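Local coordinates for protein ubiquitin-conjugating ligase MGC351130 (Homo sapiens, PDB 1YRV) that catalyses, as an E2 ubiquitin-conjugating enzyme, the covalent attachment of ubiquitin to other proteins, accepting ubiquitin from E1 as a thioester on its own cysteine, at residues H29-D34 with N121-S126; K41-K46 with I127-Q132; W55-E60 with L74-T79; V88-T93 with T104-I109. All blocks are in the same frame, centred on the assembly; numbering follows the deposited sequence.

The four contacts tie together the UBC core around one antiparallel sheet. Interactions 1 and 2 share helix 124-135, whose N-terminal end meets helix 23-38 and whose next turns lie against strand 43-47; their centres are 11 Å apart. Interaction 3 is the central strand pair of the same sheet, 9 Å from interaction 2 and 10 Å from interaction 4 between centres, and it touches both through backbone bonds to the flanking strands. Trp55 and Phe78 of interaction 3 also pack on Leu124 of interaction 1. Interaction 4 joins strand 88-91 to the segment carrying Cys108, the predicted thioester cysteine, while the centres of interactions 1 and 4 lie about 20 Å apart.

Interaction 1: residues H29-D34 with N121-S126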
loop_
_atom_site.group_PDB
_atom_site.type_symbol
_atom_site.label_atom_id
_atom_site.label_comp_id
_atom_site.label_asym_id
_atom_site.label_seq_id
_atom_site.Cartn_x
_atom_site.Cartn_y
_atom_site.Cartn_z
ATOM N N HIS A 29 11.286 -0.191 13.727
ATOM C CA HIS A 29 11.568 0.913 14.621
ATOM C C HIS A 29 12.436 1.922 13.913
ATOM O O HIS A 29 12.147 3.113 13.949
ATOM C CB HIS A 29 12.288 0.458 15.877
ATOM C CG HIS A 29 12.337 1.512 16.925
ATOM N ND1 HIS A 29 11.345 1.644 17.870
ATOM C CD2 HIS A 29 13.143 2.583 17.069
ATOM C CE1 HIS A 29 11.539 2.761 18.547
ATOM N NE2 HIS A 29 12.619 3.353 18.080
ATOM N N ARG A 30 13.518 1.453 13.307
ATOM C CA ARG A 30 14.396 2.325 12.551
ATOM C C ARG A 30 13.588 2.936 11.400
ATOM O O ARG A 30 13.528 4.147 11.268
ATOM C CB ARG A 30 15.583 1.551 11.997
ATOM C CG ARG A 30 16.416 2.359 11.017
ATOM C CD ARG A 30 17.064 1.445 9.943
ATOM N NE ARG A 30 16.062 0.698 9.198
ATOM C CZ ARG A 30 16.304 -0.404 8.486
ATOM N NH1 ARG A 30 15.320 -1.056 7.814
ATOM N NH2 ARG A 30 17.537 -0.859 8.423
ATOM N N ASP A 31 12.955 2.105 10.577
ATOM C CA ASP A 31 12.159 2.615 9.475
ATOM C C ASP A 31 11.181 3.715 9.853
ATOM O O ASP A 31 11.025 4.669 9.107
ATOM C CB ASP A 31 11.355 1.499 8.830
ATOM C CG ASP A 31 12.208 0.561 8.000
ATOM O OD1 ASP A 31 13.419 0.828 7.844
ATOM O OD2 ASP A 31 11.646 -0.450 7.507
ATOM N N PHE A 32 10.485 3.563 10.972
ATOM C CA PHE A 32 9.522 4.574 11.410
ATOM C C PHE A 32 10.193 5.903 11.726
ATOM O O PHE A 32 9.673 6.961 11.397
ATOM C CB PHE A 32 8.777 4.089 12.636
ATOM C CG PHE A 32 7.535 4.870 12.944
ATOM C CD1 PHE A 32 7.079 4.973 14.254
ATOM C CD2 PHE A 32 6.799 5.488 11.934
ATOM C CE1 PHE A 32 5.896 5.686 14.554
ATOM C CE2 PHE A 32 5.615 6.203 12.230
ATOM C CZ PHE A 32 5.169 6.299 13.535
ATOM N N CYS A 33 11.348 5.865 12.375
ATOM C CA CYS A 33 12.064 7.111 12.666
ATOM C C CYS A 33 12.426 7.802 11.346
ATOM O O CYS A 33 12.368 9.019 11.246
ATOM C CB CYS A 33 13.361 6.841 13.420
ATOM S SG CYS A 33 13.132 6.242 15.072
ATOM N N ASP A 34 12.803 7.006 10.350
ATOM C CA ASP A 34 13.169 7.526 9.048
ATOM C C ASP A 34 11.987 8.164 8.335
ATOM O O ASP A 34 12.123 9.191 7.697
ATOM C CB ASP A 34 13.714 6.406 8.171
ATOM C CG ASP A 34 15.109 5.992 8.545
ATOM O OD1 ASP A 34 15.579 4.973 7.971
ATOM O OD2 ASP A 34 15.743 6.670 9.393
ATOM N N ASN A 121 15.766 -4.259 0.582
ATOM C CA ASN A 121 16.043 -2.831 0.548
ATOM C C ASN A 121 14.759 -2.071 0.670
ATOM O O ASN A 121 14.772 -0.856 0.815
ATOM C CB ASN A 121 16.689 -2.456 -0.757
ATOM C CG ASN A 121 18.141 -2.814 -0.794
ATOM O OD1 ASN A 121 18.550 -3.923 -0.402
ATOM N ND2 ASN A 121 18.952 -1.875 -1.260
ATOM N N TYR A 122 13.649 -2.786 0.567
ATOM C CA TYR A 122 12.348 -2.168 0.713
ATOM C C TYR A 122 12.063 -1.826 2.183
ATOM O O TYR A 122 11.819 -2.718 2.979
ATOM C CB TYR A 122 11.274 -3.114 0.235
ATOM C CG TYR A 122 10.997 -3.052 -1.239
ATOM C CD1 TYR A 122 10.332 -1.967 -1.790
ATOM C CD2 TYR A 122 11.351 -4.109 -2.073
ATOM C CE1 TYR A 122 10.014 -1.935 -3.135
ATOM C CE2 TYR A 122 11.048 -4.099 -3.418
ATOM C CZ TYR A 122 10.377 -3.007 -3.953
ATOM O OH TYR A 122 10.078 -2.943 -5.297
ATOM N N THR A 123 12.084 -0.549 2.535
ATOM C CA THR A 123 11.789 -0.109 3.904
ATOM C C THR A 123 10.356 0.436 3.980
ATOM O O THR A 123 9.713 0.626 2.956
ATOM C CB THR A 123 12.708 1.025 4.326
ATOM O OG1 THR A 123 12.456 2.144 3.471
ATOM C CG2 THR A 123 14.179 0.604 4.197
ATOM N N LEU A 124 9.853 0.708 5.182
ATOM C CA LEU A 124 8.497 1.251 5.291
ATOM C C LEU A 124 8.277 2.412 4.311
ATOM O O LEU A 124 7.214 2.499 3.700
ATOM C CB LEU A 124 8.207 1.732 6.720
ATOM C CG LEU A 124 6.786 2.209 7.099
ATOM C CD1 LEU A 124 5.776 1.108 6.914
ATOM C CD2 LEU A 124 6.765 2.672 8.567
ATOM N N SER A 125 9.272 3.304 4.197
ATOM C CA SER A 125 9.229 4.460 3.292
ATOM C C SER A 125 9.114 4.052 1.826
ATOM O O SER A 125 8.315 4.600 1.100
ATOM C CB SER A 125 10.480 5.331 3.458
ATOM O OG SER A 125 10.546 5.885 4.747
ATOM N N SER A 126 9.943 3.102 1.410
ATOM C CA SER A 126 9.959 2.602 0.042
ATOM C C SER A 126 8.617 2.086 -0.339
ATOM O O SER A 126 8.048 2.447 -1.369
ATOM C CB SER A 126 10.922 1.432 -0.109
ATOM O OG SER A 126 12.242 1.869 -0.081
HETATM O O HOH W 1 11.650 3.732 6.276
#
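Asp31 and Leu124 join two helices by a side-chain-to-backbone hydrogen bond: the flank of helix 23-38 meets the N-terminal end of helix 124-135 in a partly buried contact on one side of the fold. Leu124 N donates to Asp31 OD2 over 3.2 Å with an N-H...O angle of 162°, reaching the oxygen from well above the carboxylate plane. Beside this bond Asp31 CB and Leu124 CB pack at 3.8 Å. Asp31 OD1 rests against Thr123 CB. Arg30 fixes this second oxygen, its NE and NH1 closing side-on upon the single atom OD1 from the same face; the salt bridge from Arg30 NH1 to Asp31 OD1 measures 2.7 Å. In the UBC fold of E2 enzymes the N-terminal helix lies beside the central one, and here the carboxylate sits at the start of that central helix, where the helix dipole would probably help to stabilise its charge. Thr123 is the N-cap; its OG1, held between the backbone N and carbonyl carbon (chi1 63°), accepts a weak bond from Ser126 N. Nearby a water bridges the helices, donating to Asp31 O and accepting from Ser125 N at 3.2 Å. Tyr82 OH adds a further hydrogen bond to Asp31 OD2. Phe32 CD2 approaches Leu124 CD2 at 4.4 Å, and the Phe32 ring makes an edge-to-face contact with Trp55.

Interaction 2: residues K41-K46 with I127-Q132; sequences KGITAK and ILLALQ
Gln132 NE2 is held by two acceptors, a water and Glu60 O of the adjoining strand. Gln132 NE2 donates to the water over 2.9 Å, and the water in turn donates to Lys41 O, so that the amide is linked to the backbone just ahead of strand 43-47. An extended side chain, with CG anti to the backbone N (chi1 -179°), carries the amide from helix 124-135 across to the strand. There Gln132 NE2 also lies 3.8 Å from Ile43 CD1. Ile43 is the hub of the apolar part and uses its two branches differently: the Ile43 and Leu129 side chains cross at about a right angle, with Ile43 CD1 3.8 Å from Leu129 CD2, whereas Ile43 CG2 meets Leu128 CD1 at 3.9 Å. The same Leu128 CD1 reaches Ala45 CB, filling the ground between these two inward-pointing strand residues. Strand and helix segments run at 134° to each other, their axes 9.9 Å apart, as the central helix packs over the edge strand of the UBC sheet. Leu35 of helix 23-38 touches both Ala45 and Leu128. The contact is thus mostly aliphatic packing with little directional restraint; its directional bonds lie at the Gln132 end, where the link to Lys41 runs through water.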
loop_
_atom_site.group_PDB
_atom_site.type_symbol
_atom_site.label_atom_id
_atom_site.label_comp_id
_atom_site.label_asym_id
_atom_site.label_seq_id
_atom_site.Cartn_x
_atom_site.Cartn_y
_atom_site.Cartn_z
ATOM N N LYS A 41 5.102 14.357 2.052
ATOM C CA LYS A 41 3.830 14.993 1.783
ATOM C C LYS A 41 2.898 13.962 1.171
ATOM O O LYS A 41 3.292 13.215 0.281
ATOM C CB LYS A 41 4.064 16.143 0.804
ATOM C CG LYS A 41 2.802 16.748 0.200
ATOM C CD LYS A 41 3.002 17.055 -1.289
ATOM C CE LYS A 41 1.777 17.754 -1.910
ATOM N NZ LYS A 41 0.462 17.048 -1.697
ATOM N N GLY A 42 1.664 13.921 1.658
ATOM C CA GLY A 42 0.683 12.991 1.124
ATOM C C GLY A 42 0.727 11.562 1.638
ATOM O O GLY A 42 0.034 10.703 1.108
ATOM N N ILE A 43 1.517 11.314 2.678
ATOM C CA ILE A 43 1.661 9.989 3.235
ATOM C C ILE A 43 1.657 9.994 4.761
ATOM O O ILE A 43 2.440 10.694 5.403
ATOM C CB ILE A 43 2.950 9.363 2.725
ATOM C CG1 ILE A 43 2.715 8.817 1.323
ATOM C CG2 ILE A 43 3.422 8.286 3.679
ATOM C CD1 ILE A 43 3.878 8.948 0.449
ATOM N N THR A 44 0.769 9.194 5.332
ATOM C CA THR A 44 0.634 9.087 6.776
ATOM C C THR A 44 0.606 7.623 7.114
ATOM O O THR A 44 -0.054 6.836 6.428
ATOM C CB THR A 44 -0.674 9.701 7.238
ATOM O OG1 THR A 44 -0.831 10.976 6.605
ATOM C CG2 THR A 44 -0.671 9.890 8.743
ATOM N N ALA A 45 1.333 7.248 8.158
ATOM C CA ALA A 45 1.394 5.850 8.575
ATOM C C ALA A 45 1.574 5.825 10.070
ATOM O O ALA A 45 2.417 6.525 10.618
ATOM C CB ALA A 45 2.543 5.147 7.883
ATOM N N LYS A 46 0.760 5.030 10.731
ATOM C CA LYS A 46 0.832 4.964 12.171
ATOM C C LYS A 46 0.761 3.526 12.671
ATOM O O LYS A 46 -0.083 2.750 12.216
ATOM C CB LYS A 46 -0.331 5.775 12.749
ATOM C CG LYS A 46 -0.255 6.043 14.240
ATOM C CD LYS A 46 0.840 7.073 14.602
ATOM C CE LYS A 46 1.167 6.967 16.101
ATOM N NZ LYS A 46 -0.035 6.450 16.877
ATOM N N ILE A 127 8.137 1.182 0.498
ATOM C CA ILE A 127 6.848 0.554 0.309
ATOM C C ILE A 127 5.744 1.595 0.164
ATOM O O ILE A 127 4.856 1.458 -0.667
ATOM C CB ILE A 127 6.535 -0.333 1.508
ATOM C CG1 ILE A 127 7.692 -1.349 1.697
ATOM C CG2 ILE A 127 5.143 -0.906 1.344
ATOM C CD1 ILE A 127 7.536 -2.230 2.902
ATOM N N LEU A 128 5.804 2.636 0.975
ATOM C CA LEU A 128 4.774 3.655 0.925
ATOM C C LEU A 128 4.873 4.469 -0.376
ATOM O O LEU A 128 3.865 4.660 -1.052
ATOM C CB LEU A 128 4.857 4.538 2.180
ATOM C CG LEU A 128 4.573 3.828 3.527
ATOM C CD1 LEU A 128 4.634 4.778 4.762
ATOM C CD2 LEU A 128 3.158 3.231 3.434
ATOM N N LEU A 129 6.075 4.916 -0.749
ATOM C CA LEU A 129 6.229 5.673 -1.985
ATOM C C LEU A 129 5.921 4.763 -3.155
ATOM O O LEU A 129 5.203 5.162 -4.071
ATOM C CB LEU A 129 7.652 6.240 -2.138
ATOM C CG LEU A 129 8.200 7.117 -0.985
ATOM C CD1 LEU A 129 9.652 7.439 -1.235
ATOM C CD2 LEU A 129 7.372 8.418 -0.829
ATOM N N ALA A 130 6.434 3.534 -3.150
ATOM C CA ALA A 130 6.142 2.660 -4.288
ATOM C C ALA A 130 4.637 2.463 -4.443
ATOM O O ALA A 130 4.105 2.555 -5.564
ATOM C CB ALA A 130 6.851 1.287 -4.154
ATOM N N LEU A 131 3.949 2.193 -3.334
ATOM C CA LEU A 131 2.484 2.003 -3.350
ATOM C C LEU A 131 1.788 3.193 -3.999
ATOM O O LEU A 131 0.929 3.037 -4.861
ATOM C CB LEU A 131 1.954 1.841 -1.917
ATOM C CG LEU A 131 1.471 0.465 -1.413
ATOM C CD1 LEU A 131 2.256 -0.633 -2.020
ATOM C CD2 LEU A 131 1.574 0.442 0.102
ATOM N N GLN A 132 2.153 4.384 -3.560
ATOM C CA GLN A 132 1.573 5.591 -4.115
ATOM C C GLN A 132 1.660 5.618 -5.629
ATOM O O GLN A 132 0.658 5.779 -6.291
ATOM C CB GLN A 132 2.273 6.813 -3.537
ATOM C CG GLN A 132 1.708 8.096 -4.047
ATOM C CD GLN A 132 2.315 9.315 -3.360
ATOM O OE1 GLN A 132 3.456 9.694 -3.625
ATOM N NE2 GLN A 132 1.560 9.912 -2.447
HETATM O O HOH W 2 2.769 12.562 -2.563
#

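Interaction 3: residues W55-E60 with L74-T79; sequences WEVEIE and LTIHFT
Four backbone hydrogen bonds join Trp55 to Ile76 and Val57 to Leu74, the two hydrogen-bonded pairs of an antiparallel ladder in the hairpin of strands 54-60 and 71-77. The straightest, from Val57 N to Leu74 O, has an N-H...O angle of 172°, and its partner from Leu74 N to Val57 O spans 2.8 Å. Between them Glu56 and Thr75 form a non-hydrogen-bonded pair with side chains on the opposite face; between the strands Thr75 CA makes a C-H...O contact of 3.1 Å with Trp55 O. Aliphatic packing lies on the face of Trp55, Val57, Leu74 and Ile76. Val57 divides its branches: CG2 touches Leu74 CB at 3.6 Å, and CG1 lies 3.8 Å from Ile76 CD1, the Val57 and Ile76 side chains crossing at about a right angle. Ile59 CD1 meets Leu74 CD1 farther along. The aromatic contact is between Trp55 and Phe78, with planes at 78° and Trp55 CD1 at the edge of the Phe78 ring, 3.5 Å from CE1; Trp55 NE1 itself is bonded to Met52 O. Both rings pack on Leu124 of helix 124-135, while strands 43-47 and 88-91 flank the pair, Val57 touching Ala45 and Leu74 touching Val89 and Phe91.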
loop_
_atom_site.group_PDB
_atom_site.type_symbol
_atom_site.label_atom_id
_atom_site.label_comp_id
_atom_site.label_asym_id
_atom_site.label_seq_id
_atom_site.Cartn_x
_atom_site.Cartn_y
_atom_site.Cartn_z
ATOM N N TRP A 55 -0.132 -1.682 10.890
ATOM C CA TRP A 55 -0.156 -0.251 10.534
ATOM C C TRP A 55 -1.407 0.229 9.843
ATOM O O TRP A 55 -2.062 -0.510 9.114
ATOM C CB TRP A 55 0.986 0.097 9.584
ATOM C CG TRP A 55 2.284 -0.157 10.160
ATOM C CD1 TRP A 55 2.832 -1.369 10.418
ATOM C CD2 TRP A 55 3.185 0.828 10.684
ATOM N NE1 TRP A 55 4.024 -1.202 11.082
ATOM C CE2 TRP A 55 4.261 0.129 11.252
ATOM C CE3 TRP A 55 3.183 2.230 10.714
ATOM C CZ2 TRP A 55 5.321 0.787 11.871
ATOM C CZ3 TRP A 55 4.240 2.890 11.325
ATOM C CH2 TRP A 55 5.306 2.159 11.896
ATOM N N GLU A 56 -1.701 1.503 10.047
ATOM C CA GLU A 56 -2.822 2.128 9.388
ATOM C C GLU A 56 -2.249 3.230 8.519
ATOM O O GLU A 56 -1.578 4.156 9.001
ATOM C CB GLU A 56 -3.800 2.681 10.402
ATOM C CG GLU A 56 -4.731 1.625 10.941
ATOM C CD GLU A 56 -5.751 2.205 11.910
ATOM O OE1 GLU A 56 -6.546 1.430 12.487
ATOM O OE2 GLU A 56 -5.749 3.443 12.095
ATOM N N VAL A 57 -2.498 3.124 7.223
ATOM C CA VAL A 57 -1.947 4.104 6.322
ATOM C C VAL A 57 -2.928 4.753 5.354
ATOM O O VAL A 57 -3.924 4.162 4.947
ATOM C CB VAL A 57 -0.782 3.507 5.480
ATOM C CG1 VAL A 57 0.035 2.555 6.321
ATOM C CG2 VAL A 57 -1.306 2.824 4.244
ATOM N N GLU A 58 -2.597 5.987 4.997
ATOM C CA GLU A 58 -3.339 6.807 4.043
ATOM C C GLU A 58 -2.354 7.406 3.045
ATOM O O GLU A 58 -1.404 8.107 3.425
ATOM C CB GLU A 58 -4.084 7.921 4.772
ATOM C CG GLU A 58 -5.362 7.426 5.422
ATOM C CD GLU A 58 -6.370 8.549 5.735
ATOM O OE1 GLU A 58 -6.451 9.535 4.951
ATOM O OE2 GLU A 58 -7.100 8.420 6.754
ATOM N N ILE A 59 -2.579 7.110 1.771
ATOM C CA ILE A 59 -1.713 7.612 0.724
ATOM C C ILE A 59 -2.516 8.421 -0.280
ATOM O O ILE A 59 -3.481 7.921 -0.845
ATOM C CB ILE A 59 -1.019 6.475 -0.020
ATOM C CG1 ILE A 59 -0.319 5.541 0.961
ATOM C CG2 ILE A 59 0.043 7.047 -0.949
ATOM C CD1 ILE A 59 0.251 4.292 0.299
ATOM N N GLU A 60 -2.141 9.683 -0.478
ATOM C CA GLU A 60 -2.870 10.525 -1.423
ATOM C C GLU A 60 -2.612 10.090 -2.865
ATOM O O GLU A 60 -1.521 9.596 -3.204
ATOM C CB GLU A 60 -2.491 11.994 -1.240
ATOM C CG GLU A 60 -3.001 12.592 0.063
ATOM C CD GLU A 60 -2.589 14.066 0.258
ATOM O OE1 GLU A 60 -1.768 14.568 -0.555
ATOM O OE2 GLU A 60 -3.078 14.711 1.228
ATOM N N LEU A 74 -5.266 2.104 3.684
ATOM C CA LEU A 74 -4.843 0.720 3.774
ATOM C C LEU A 74 -4.398 0.314 5.169
ATOM O O LEU A 74 -4.279 1.139 6.073
ATOM C CB LEU A 74 -3.645 0.543 2.840
ATOM C CG LEU A 74 -3.745 1.154 1.454
ATOM C CD1 LEU A 74 -2.389 1.667 0.989
ATOM C CD2 LEU A 74 -4.301 0.127 0.512
ATOM N N THR A 75 -4.178 -0.986 5.333
ATOM C CA THR A 75 -3.596 -1.501 6.557
ATOM C C THR A 75 -2.416 -2.319 6.033
ATOM O O THR A 75 -2.496 -2.963 4.967
ATOM C CB THR A 75 -4.515 -2.442 7.397
ATOM O OG1 THR A 75 -4.828 -3.607 6.636
ATOM C CG2 THR A 75 -5.762 -1.750 7.834
ATOM N N ILE A 76 -1.314 -2.291 6.777
ATOM C CA ILE A 76 -0.124 -3.051 6.384
ATOM C C ILE A 76 0.264 -3.963 7.552
ATOM O O ILE A 76 0.556 -3.490 8.655
ATOM C CB ILE A 76 1.056 -2.100 6.040
ATOM C CG1 ILE A 76 0.630 -1.166 4.893
ATOM C CG2 ILE A 76 2.306 -2.902 5.683
ATOM C CD1 ILE A 76 1.732 -0.300 4.382
ATOM N N HIS A 77 0.226 -5.264 7.309
ATOM C CA HIS A 77 0.579 -6.228 8.315
ATOM C C HIS A 77 1.926 -6.859 8.027
ATOM O O HIS A 77 2.095 -7.585 7.055
ATOM C CB HIS A 77 -0.475 -7.318 8.386
ATOM C CG HIS A 77 0.017 -8.577 9.025
ATOM N ND1 HIS A 77 0.318 -8.662 10.368
ATOM C CD2 HIS A 77 0.307 -9.789 8.495
ATOM C CE1 HIS A 77 0.772 -9.873 10.638
ATOM N NE2 HIS A 77 0.777 -10.576 9.520
ATOM N N PHE A 78 2.897 -6.513 8.857
ATOM C CA PHE A 78 4.228 -7.096 8.783
ATOM C C PHE A 78 4.236 -8.367 9.643
ATOM O O PHE A 78 3.356 -8.567 10.496
ATOM C CB PHE A 78 5.262 -6.151 9.358
ATOM C CG PHE A 78 5.490 -4.952 8.521
ATOM C CD1 PHE A 78 4.783 -3.784 8.758
ATOM C CD2 PHE A 78 6.429 -4.982 7.482
ATOM C CE1 PHE A 78 5.007 -2.657 7.975
ATOM C CE2 PHE A 78 6.665 -3.859 6.680
ATOM C CZ PHE A 78 5.966 -2.687 6.918
ATOM N N THR A 79 5.231 -9.211 9.414
ATOM C CA THR A 79 5.417 -10.436 10.169
ATOM C C THR A 79 6.835 -10.422 10.798
ATOM O O THR A 79 7.716 -9.653 10.384
ATOM C CB THR A 79 5.367 -11.648 9.255
ATOM O OG1 THR A 79 6.524 -11.628 8.400
ATOM C CG2 THR A 79 4.099 -11.652 8.418
#

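Interaction 4: residues V88-T93 with T104-I109; sequences VVKFIT and TGQPCI
Phe91 and Gly105 make the firm centre of this contact between the last strand of the sheet and the loop that leads to Cys108. Phe91 N donates to Gly105 O over 2.7 Å with an N-H...O angle of 160°, tilted from the carbonyl plane. Gly105 O also lies at the edge of the Phe91 ring and 3.1 Å from Phe91 CB, so backbone and side chain close on it together. Gly105 itself has a positive phi (68°), and its backbone packs closely against Phe91. Pro107 and Gln106 complete the tight side around the carbonyl of Val89. Pro107 CD lies 3.3 Å from Val89 O and Pro107 CG 3.9 Å from Val89 CG1, with the Val89 and Pro107 side chains crossing at about a right angle; Gln106 CG comes to 3.1 Å from the same Val89 O. Strand and loop run at 98° to each other. In E2 enzymes the catalytic cysteine sits on such a loop, between the sheet and a short helix, and Cys108, the predicted site of the ubiquitin thioester, follows Pro107 directly. Leu135 of helix 124-135 touches both Phe91 and Pro107. Toward the solvent the contact is made by longer side chains, at partly exposed or exposed positions. Lys90, extended until a bend at its last torsion, lays its end over exposed Thr104. Beyond CG the Gln106 chain is likewise extended, and it crosses Lys90 obliquely.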
loop_
_atom_site.group_PDB
_atom_site.type_symbol
_atom_site.label_atom_id
_atom_site.label_comp_id
_atom_site.label_asym_id
_atom_site.label_seq_id
_atom_site.Cartn_x
_atom_site.Cartn_y
_atom_site.Cartn_z
ATOM N N VAL A 88 1.810 -7.634 4.418
ATOM C CA VAL A 88 0.596 -7.913 3.664
ATOM C C VAL A 88 -0.183 -6.591 3.667
ATOM O O VAL A 88 -0.490 -6.039 4.731
ATOM C CB VAL A 88 -0.302 -8.959 4.323
ATOM C CG1 VAL A 88 -1.631 -9.021 3.566
ATOM C CG2 VAL A 88 0.369 -10.345 4.324
ATOM N N VAL A 89 -0.497 -6.085 2.485
ATOM C CA VAL A 89 -1.227 -4.833 2.379
ATOM C C VAL A 89 -2.660 -5.124 1.917
ATOM O O VAL A 89 -2.897 -5.918 0.988
ATOM C CB VAL A 89 -0.536 -3.854 1.358
ATOM C CG1 VAL A 89 -1.415 -2.638 1.105
ATOM C CG2 VAL A 89 0.829 -3.416 1.881
ATOM N N LYS A 90 -3.604 -4.483 2.587
ATOM C CA LYS A 90 -4.992 -4.631 2.242
ATOM C C LYS A 90 -5.714 -3.313 2.304
ATOM O O LYS A 90 -5.407 -2.454 3.139
ATOM C CB LYS A 90 -5.677 -5.608 3.177
ATOM C CG LYS A 90 -5.314 -7.041 2.902
ATOM C CD LYS A 90 -5.878 -7.959 3.975
ATOM C CE LYS A 90 -5.488 -9.414 3.692
ATOM N NZ LYS A 90 -5.927 -9.831 2.293
ATOM N N PHE A 91 -6.675 -3.163 1.393
ATOM C CA PHE A 91 -7.506 -1.977 1.332
ATOM C C PHE A 91 -8.595 -2.146 2.372
ATOM O O PHE A 91 -9.298 -3.140 2.363
ATOM C CB PHE A 91 -8.125 -1.857 -0.052
ATOM C CG PHE A 91 -7.448 -0.863 -0.903
ATOM C CD1 PHE A 91 -7.804 0.461 -0.829
ATOM C CD2 PHE A 91 -6.417 -1.244 -1.753
ATOM C CE1 PHE A 91 -7.136 1.405 -1.569
ATOM C CE2 PHE A 91 -5.734 -0.304 -2.505
ATOM C CZ PHE A 91 -6.099 1.022 -2.419
ATOM N N ILE A 92 -8.728 -1.181 3.272
ATOM C CA ILE A 92 -9.742 -1.263 4.307
ATOM C C ILE A 92 -11.113 -1.463 3.663
ATOM O O ILE A 92 -11.885 -2.336 4.081
ATOM C CB ILE A 92 -9.717 0.004 5.194
ATOM C CG1 ILE A 92 -8.534 -0.091 6.160
ATOM C CG2 ILE A 92 -11.028 0.156 5.948
ATOM C CD1 ILE A 92 -7.950 1.232 6.579
ATOM N N THR A 93 -11.411 -0.663 2.637
ATOM C CA THR A 93 -12.679 -0.788 1.919
ATOM C C THR A 93 -12.366 -1.075 0.466
ATOM O O THR A 93 -11.817 -0.225 -0.227
ATOM C CB THR A 93 -13.514 0.489 1.996
ATOM O OG1 THR A 93 -13.595 0.924 3.355
ATOM C CG2 THR A 93 -14.914 0.216 1.517
ATOM N N THR A 104 -10.496 -9.790 -2.241
ATOM C CA THR A 104 -9.516 -9.733 -1.152
ATOM C C THR A 104 -9.164 -8.320 -0.686
ATOM O O THR A 104 -8.586 -8.152 0.389
ATOM C CB THR A 104 -8.192 -10.384 -1.584
ATOM O OG1 THR A 104 -8.469 -11.610 -2.264
ATOM C CG2 THR A 104 -7.297 -10.654 -0.375
ATOM N N GLY A 105 -9.488 -7.315 -1.502
ATOM C CA GLY A 105 -9.171 -5.937 -1.163
ATOM C C GLY A 105 -7.667 -5.739 -1.199
ATOM O O GLY A 105 -7.143 -4.694 -0.827
ATOM N N GLN A 106 -6.976 -6.767 -1.661
ATOM C CA GLN A 106 -5.543 -6.745 -1.749
ATOM C C GLN A 106 -5.053 -6.294 -3.120
ATOM O O GLN A 106 -5.485 -6.790 -4.160
ATOM C CB GLN A 106 -5.023 -8.139 -1.437
ATOM C CG GLN A 106 -3.593 -8.193 -1.017
ATOM C CD GLN A 106 -3.272 -9.478 -0.264
ATOM O OE1 GLN A 106 -2.171 -10.021 -0.364
ATOM N NE2 GLN A 106 -4.235 -9.959 0.508
ATOM N N PRO A 107 -4.115 -5.350 -3.130
ATOM C CA PRO A 107 -3.535 -4.809 -4.362
ATOM C C PRO A 107 -2.502 -5.727 -5.019
ATOM O O PRO A 107 -1.606 -6.178 -4.351
ATOM C CB PRO A 107 -2.907 -3.512 -3.887
ATOM C CG PRO A 107 -2.465 -3.844 -2.491
ATOM C CD PRO A 107 -3.609 -4.647 -1.935
ATOM N N CYS A 108 -2.624 -5.985 -6.316
ATOM C CA CYS A 108 -1.679 -6.826 -7.029
ATOM C C CYS A 108 -0.426 -6.022 -7.311
ATOM O O CYS A 108 -0.369 -5.233 -8.260
ATOM C CB CYS A 108 -2.251 -7.291 -8.354
ATOM S SG CYS A 108 -3.761 -8.238 -8.211
ATOM N N ILE A 109 0.576 -6.234 -6.475
ATOM C CA ILE A 109 1.831 -5.530 -6.588
ATOM C C ILE A 109 2.903 -6.583 -6.665
ATOM O O ILE A 109 2.988 -7.435 -5.788
ATOM C CB ILE A 109 2.103 -4.688 -5.334
ATOM C CG1 ILE A 109 0.985 -3.668 -5.138
ATOM C CG2 ILE A 109 3.470 -4.027 -5.448
ATOM C CD1 ILE A 109 0.768 -2.771 -6.327
#